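Local coordinates for nuclear inclusion protein A (Tobacco vein mottling virus, PDB 3MMG) that probably acts as a cysteine-type peptidase of the chymotrypsin-like 3C class, cleaving the viral polyprotein at specific sites, at residues A[34-42]-A[91-100]. The protein carries 3 engineered substitutions. Sequence-based numbering, arbitrary orientation.
With FMT (formic acid), chain E.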
ATOM      1  N   GLY A  34       3.545  -2.586  -3.576  1.00 12.06           N
ATOM      2  CA  GLY A  34       2.300  -3.256  -3.230  1.00 10.92           C
ATOM      3  C   GLY A  34       2.532  -4.374  -2.227  1.00 11.22           C
ATOM      4  O   GLY A  34       3.683  -4.677  -1.858  1.00 10.40           O
ATOM      5  N   ILE A  35       1.436  -4.979  -1.783  1.00  9.61           N
ATOM      6  CA  ILE A  35       1.473  -6.127  -0.874  1.00 10.39           C
ATOM      7  C   ILE A  35       0.767  -7.325  -1.518  1.00  9.58           C
ATOM      8  O   ILE A  35      -0.394  -7.225  -1.866  1.00 11.21           O
ATOM      9  CB  ILE A  35       0.748  -5.799   0.457  1.00  9.18           C
ATOM     10  CG1 ILE A  35       1.338  -4.539   1.094  1.00 10.35           C
ATOM     11  CG2 ILE A  35       0.830  -7.012   1.446  1.00 13.14           C
ATOM     12  CD1 ILE A  35       0.519  -3.973   2.271  1.00 11.21           C
ATOM     13  N   GLY A  36       1.465  -8.438  -1.690  1.00  9.41           N
ATOM     14  CA  GLY A  36       0.829  -9.664  -2.187  1.00  9.80           C
ATOM     15  C   GLY A  36       0.159 -10.464  -1.085  1.00  9.87           C
ATOM     16  O   GLY A  36       0.662 -10.555   0.046  1.00  9.79           O
ATOM     17  N   PHE A  37      -0.966 -11.093  -1.426  1.00 10.60           N
ATOM     18  CA  PHE A  37      -1.702 -11.936  -0.492  1.00 10.67           C
ATOM     19  C   PHE A  37      -2.541 -12.901  -1.340  1.00 10.22           C
ATOM     20  O   PHE A  37      -3.441 -12.473  -2.034  1.00 10.53           O
ATOM     21  CB  PHE A  37      -2.593 -11.051   0.401  1.00 10.66           C
ATOM     22  CG  PHE A  37      -3.258 -11.788   1.544  1.00 11.24           C
ATOM     23  CD1 PHE A  37      -4.409 -12.538   1.331  1.00 11.91           C
ATOM     24  CD2 PHE A  37      -2.754 -11.687   2.833  1.00 11.15           C
ATOM     25  CE1 PHE A  37      -5.042 -13.201   2.389  1.00 12.08           C
ATOM     26  CE2 PHE A  37      -3.374 -12.352   3.903  1.00 11.20           C
ATOM     27  CZ  PHE A  37      -4.512 -13.110   3.673  1.00 11.85           C
ATOM     28  N   GLY A  38      -2.198 -14.177  -1.317  1.00 11.26           N
ATOM     29  CA  GLY A  38      -2.827 -15.128  -2.231  1.00 12.22           C
ATOM     30  C   GLY A  38      -2.673 -14.640  -3.667  1.00 12.23           C
ATOM     31  O   GLY A  38      -1.596 -14.230  -4.063  1.00 12.49           O
ATOM     32  N   PRO A  39      -3.770 -14.679  -4.457  1.00 13.50           N
ATOM     33  CA  PRO A  39      -3.744 -14.230  -5.840  1.00 13.13           C
ATOM     34  C   PRO A  39      -3.954 -12.714  -5.990  1.00 13.38           C
ATOM     35  O   PRO A  39      -4.160 -12.219  -7.119  1.00 12.95           O
ATOM     36  CB  PRO A  39      -4.942 -14.971  -6.440  1.00 14.65           C
ATOM     37  CG  PRO A  39      -5.930 -14.957  -5.312  1.00 13.38           C
ATOM     38  CD  PRO A  39      -5.101 -15.201  -4.082  1.00 14.06           C
ATOM     39  N   TYR A  40      -3.903 -11.992  -4.871  1.00 11.62           N
ATOM     40  CA  TYR A  40      -4.238 -10.576  -4.848  1.00 11.49           C
ATOM     41  C   TYR A  40      -3.016  -9.700  -4.648  1.00 10.76           C
ATOM     42  O   TYR A  40      -2.073 -10.079  -3.937  1.00 11.04           O
ATOM     43  CB  TYR A  40      -5.237 -10.269  -3.713  1.00 12.21           C
ATOM     44  CG  TYR A  40      -6.428 -11.189  -3.715  1.00 14.58           C
ATOM     45  CD1 TYR A  40      -6.617 -12.117  -2.693  1.00 14.65           C
ATOM     46  CD2 TYR A  40      -7.364 -11.126  -4.747  1.00 16.20           C
ATOM     47  CE1 TYR A  40      -7.718 -13.005  -2.712  1.00 16.46           C
ATOM     48  CE2 TYR A  40      -8.468 -11.992  -4.779  1.00 16.67           C
ATOM     49  CZ  TYR A  40      -8.638 -12.915  -3.759  1.00 15.90           C
ATOM     50  OH  TYR A  40      -9.727 -13.778  -3.782  1.00 19.22           O
ATOM     51  N   ILE A  41      -3.060  -8.531  -5.274  1.00  9.92           N
ATOM     52  CA  ILE A  41      -2.111  -7.445  -5.028  1.00 10.01           C
ATOM     53  C   ILE A  41      -2.870  -6.274  -4.436  1.00 10.36           C
ATOM     54  O   ILE A  41      -3.858  -5.823  -5.013  1.00 10.31           O
ATOM     55  CB  ILE A  41      -1.440  -6.960  -6.355  1.00  9.85           C
ATOM     56  CG1 ILE A  41      -0.805  -8.144  -7.112  1.00 12.09           C
ATOM     57  CG2 ILE A  41      -0.390  -5.861  -6.089  1.00 12.13           C
ATOM     58  CD1 ILE A  41       0.270  -8.839  -6.360  1.00 14.85           C
ATOM     59  N   ILE A  42      -2.404  -5.797  -3.285  1.00  9.71           N
ATOM     60  CA  ILE A  42      -3.037  -4.676  -2.588  1.00  9.94           C
ATOM     61  C   ILE A  42      -2.171  -3.470  -2.912  1.00  9.87           C
ATOM     62  O   ILE A  42      -0.932  -3.515  -2.751  1.00 10.82           O
ATOM     63  CB  ILE A  42      -3.038  -4.923  -1.072  1.00 10.07           C
ATOM     64  CG1 ILE A  42      -3.925  -6.135  -0.682  1.00 11.37           C
ATOM     65  CG2 ILE A  42      -3.420  -3.650  -0.314  1.00 11.62           C
ATOM     66  CD1 ILE A  42      -3.459  -6.843   0.591  1.00 13.45           C
ATOM     67  N   PHE A  91      -0.407 -16.503 -12.548  1.00 12.47           N
ATOM     68  CA  PHE A  91       0.437 -15.719 -11.655  1.00 12.12           C
ATOM     69  C   PHE A  91       0.541 -16.543 -10.378  1.00 12.18           C
ATOM     70  O   PHE A  91      -0.484 -16.857  -9.777  1.00 12.37           O
ATOM     71  CB  PHE A  91      -0.273 -14.392 -11.369  1.00 12.03           C
ATOM     72  CG  PHE A  91       0.542 -13.430 -10.541  1.00 11.88           C
ATOM     73  CD1 PHE A  91       1.090 -12.291 -11.129  1.00 13.97           C
ATOM     74  CD2 PHE A  91       0.745 -13.660  -9.181  1.00 15.10           C
ATOM     75  CE1 PHE A  91       1.839 -11.377 -10.360  1.00 14.22           C
ATOM     76  CE2 PHE A  91       1.506 -12.767  -8.397  1.00 14.56           C
ATOM     77  CZ  PHE A  91       2.045 -11.628  -8.997  1.00 14.11           C
ATOM     78  N   PRO A  92       1.775 -16.914  -9.957  1.00 12.54           N
ATOM     79  CA  PRO A  92       1.941 -17.759  -8.781  1.00 12.48           C
ATOM     80  C   PRO A  92       1.573 -16.976  -7.507  1.00 13.11           C
ATOM     81  O   PRO A  92       2.098 -15.889  -7.282  1.00 12.85           O
ATOM     82  CB  PRO A  92       3.444 -18.104  -8.804  1.00 12.65           C
ATOM     83  CG  PRO A  92       4.082 -17.006  -9.525  1.00 12.30           C
ATOM     84  CD  PRO A  92       3.072 -16.533 -10.558  1.00 12.26           C
ATOM     85  N   PRO A  93       0.629 -17.496  -6.711  1.00 13.25           N
ATOM     86  CA  PRO A  93       0.163 -16.704  -5.565  1.00 12.91           C
ATOM     87  C   PRO A  93       1.125 -16.578  -4.388  1.00 12.78           C
ATOM     88  O   PRO A  93       2.053 -17.378  -4.235  1.00 13.06           O
ATOM     89  CB  PRO A  93      -1.080 -17.455  -5.094  1.00 13.31           C
ATOM     90  CG  PRO A  93      -0.885 -18.838  -5.555  1.00 14.60           C
ATOM     91  CD  PRO A  93      -0.118 -18.758  -6.850  1.00 13.39           C
ATOM     92  N   PHE A  94       0.878 -15.550  -3.579  1.00 12.71           N
ATOM     93  CA  PHE A  94       1.556 -15.322  -2.297  1.00 12.86           C
ATOM     94  C   PHE A  94       0.872 -16.161  -1.203  1.00 14.17           C
ATOM     95  O   PHE A  94      -0.250 -16.637  -1.400  1.00 14.32           O
ATOM     96  CB  PHE A  94       1.387 -13.846  -1.934  1.00 12.49           C
ATOM     97  CG  PHE A  94       2.165 -12.910  -2.802  1.00 11.74           C
ATOM     98  CD1 PHE A  94       1.631 -12.456  -4.020  1.00 14.13           C
ATOM     99  CD2 PHE A  94       3.433 -12.472  -2.410  1.00 13.20           C
ATOM    100  CE1 PHE A  94       2.345 -11.537  -4.825  1.00 15.44           C
ATOM    101  CE2 PHE A  94       4.176 -11.578  -3.222  1.00 13.33           C
ATOM    102  CZ  PHE A  94       3.643 -11.117  -4.416  1.00 14.40           C
ATOM    103  N   PRO A  95       1.532 -16.316  -0.036  1.00 14.69           N
ATOM    104  CA  PRO A  95       0.855 -16.882   1.128  1.00 15.23           C
ATOM    105  C   PRO A  95      -0.273 -15.967   1.613  1.00 16.15           C
ATOM    106  O   PRO A  95      -0.465 -14.876   1.060  1.00 13.89           O
ATOM    107  CB  PRO A  95       1.973 -16.984   2.176  1.00 15.46           C
ATOM    108  CG  PRO A  95       2.996 -16.054   1.740  1.00 16.71           C
ATOM    109  CD  PRO A  95       2.937 -15.983   0.256  1.00 15.05           C
ATOM    110  N   GLN A  96      -1.014 -16.417   2.625  1.00 16.45           N
ATOM    111  CA  GLN A  96      -2.222 -15.728   3.080  1.00 18.13           C
ATOM    112  C   GLN A  96      -2.217 -15.634   4.612  1.00 18.09           C
ATOM    113  O   GLN A  96      -3.241 -15.875   5.284  1.00 19.07           O
ATOM    114  CB  GLN A  96      -3.487 -16.440   2.560  1.00 18.38           C
ATOM    115  CG  GLN A  96      -3.648 -16.430   1.029  1.00 19.99           C
ATOM    116  CD  GLN A  96      -5.005 -16.917   0.569  1.00 20.24           C
ATOM    117  OE1 GLN A  96      -6.047 -16.621   1.185  1.00 21.81           O
ATOM    118  NE2 GLN A  96      -5.012 -17.661  -0.533  1.00 23.20           N
ATOM    119  N   LYS A  97      -1.057 -15.277   5.150  1.00 17.69           N
ATOM    120  CA  LYS A  97      -0.861 -15.247   6.600  1.00 19.48           C
ATOM    121  C   LYS A  97      -0.744 -13.862   7.226  1.00 18.22           C
ATOM    122  O   LYS A  97      -0.908 -13.739   8.443  1.00 18.36           O
ATOM    123  CB  LYS A  97       0.328 -16.105   7.009  1.00 19.57           C
ATOM    124  CG  LYS A  97       0.134 -17.584   6.655  1.00 21.66           C
ATOM    125  CD  LYS A  97       1.333 -18.443   7.072  1.00 23.43           C
ATOM    126  CE  LYS A  97       1.259 -19.834   6.414  1.00 28.51           C
ATOM    127  NZ  LYS A  97       1.647 -19.787   4.948  1.00 31.51           N
ATOM    128  N   LEU A  98      -0.410 -12.840   6.434  1.00 15.75           N
ATOM    129  CA  LEU A  98      -0.282 -11.475   6.990  1.00 14.49           C
ATOM    130  C   LEU A  98      -1.576 -11.064   7.694  1.00 13.52           C
ATOM    131  O   LEU A  98      -2.667 -11.415   7.247  1.00 13.33           O
ATOM    132  CB  LEU A  98       0.017 -10.451   5.900  1.00 14.29           C
ATOM    133  CG  LEU A  98       1.284 -10.549   5.059  1.00 16.93           C
ATOM    134  CD1 LEU A  98       1.147  -9.537   3.895  1.00 20.12           C
ATOM    135  CD2 LEU A  98       2.523 -10.309   5.877  1.00 21.05           C
ATOM    136  N   LYS A  99      -1.441 -10.308   8.792  1.00 13.25           N
ATOM    137  CA  LYS A  99      -2.597  -9.716   9.481  1.00 13.27           C
ATOM    138  C   LYS A  99      -2.685  -8.212   9.221  1.00 12.60           C
ATOM    139  O   LYS A  99      -1.655  -7.514   9.256  1.00 13.86           O
ATOM    140  CB  LYS A  99      -2.527  -9.955  10.993  1.00 13.62           C
ATOM    141  CG  LYS A  99      -2.445 -11.440  11.389  1.00 16.53           C
ATOM    142  CD  LYS A  99      -3.686 -12.204  11.048  1.00 22.58           C
ATOM    143  CE  LYS A  99      -3.544 -13.654  11.496  1.00 26.55           C
ATOM    144  NZ  LYS A  99      -3.708 -14.597  10.335  1.00 31.24           N
ATOM    145  N   PHE A 100      -3.912  -7.741   9.001  1.00 11.55           N
ATOM    146  CA  PHE A 100      -4.241  -6.331   8.750  1.00 11.73           C
ATOM    147  C   PHE A 100      -5.237  -5.866   9.801  1.00 12.72           C
ATOM    148  O   PHE A 100      -6.192  -6.573  10.106  1.00 13.81           O
ATOM    149  CB  PHE A 100      -4.893  -6.107   7.364  1.00 12.05           C
ATOM    150  CG  PHE A 100      -4.052  -6.583   6.191  1.00 11.35           C
ATOM    151  CD1 PHE A 100      -4.018  -7.942   5.841  1.00 14.50           C
ATOM    152  CD2 PHE A 100      -3.302  -5.681   5.439  1.00 14.23           C
ATOM    153  CE1 PHE A 100      -3.235  -8.399   4.765  1.00 11.38           C
ATOM    154  CE2 PHE A 100      -2.523  -6.126   4.341  1.00 13.61           C
ATOM    155  CZ  PHE A 100      -2.498  -7.480   4.003  1.00 12.73           C
TER
HETATM  156  C   FMT E 242      -5.399 -12.534   7.642  1.00 36.33           C
HETATM  157  O1  FMT E 242      -4.651 -13.494   7.406  1.00 36.15           O
HETATM  158  O2  FMT E 242      -6.327 -12.533   8.466  1.00 36.91           O
HETATM  159  O   HOH W   1       0.308 -12.351   2.224  1.00 20.66           O
HETATM  160  O   HOH W   2       1.516 -13.049   1.388  1.00 31.87           O
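Phe37 and Phe94 reach across this contact on different first torsions. In Phe37, CG is anti to the backbone N (chi1 -172°), which lays the ring against Gln96. In Phe94, CG is anti to its carbonyl carbon (chi1 -70°), which slides the ring under Gly36. The CA of Gly36 sits 3.4 Å from the Phe94 ring centroid, over the centre of the face. Gln96 CA makes the matching CH-pi contact with Phe37, nearer the rim. Phe100 turns its edge toward the face of Phe37 in an offset edge-to-face pair, planes at 63°. Farther along, Ile35 CG2 meets Leu98 CD1 at 3.5 Å, and Ile42 CD1 meets Phe100 CZ at 3.6 Å.

The type II' turn from Phe37 to Tyr40 joins strands 28-37 and 40-43. The N-H of Gly38 bonds to Pro95 O (N to O 3.0 Å), and Gly38 O accepts the N-H of Phe94 (N to O 2.8 Å). Segment 91-100, in the linker between the two beta-barrels, runs across this hairpin end. Phe100 also meets Phe182 and Phe186 edge-to-face. Two glycine-backbone bonds and aromatic faces pressed on main-chain CH groups imply close backbone packing, polar at the turn and apolar beside it.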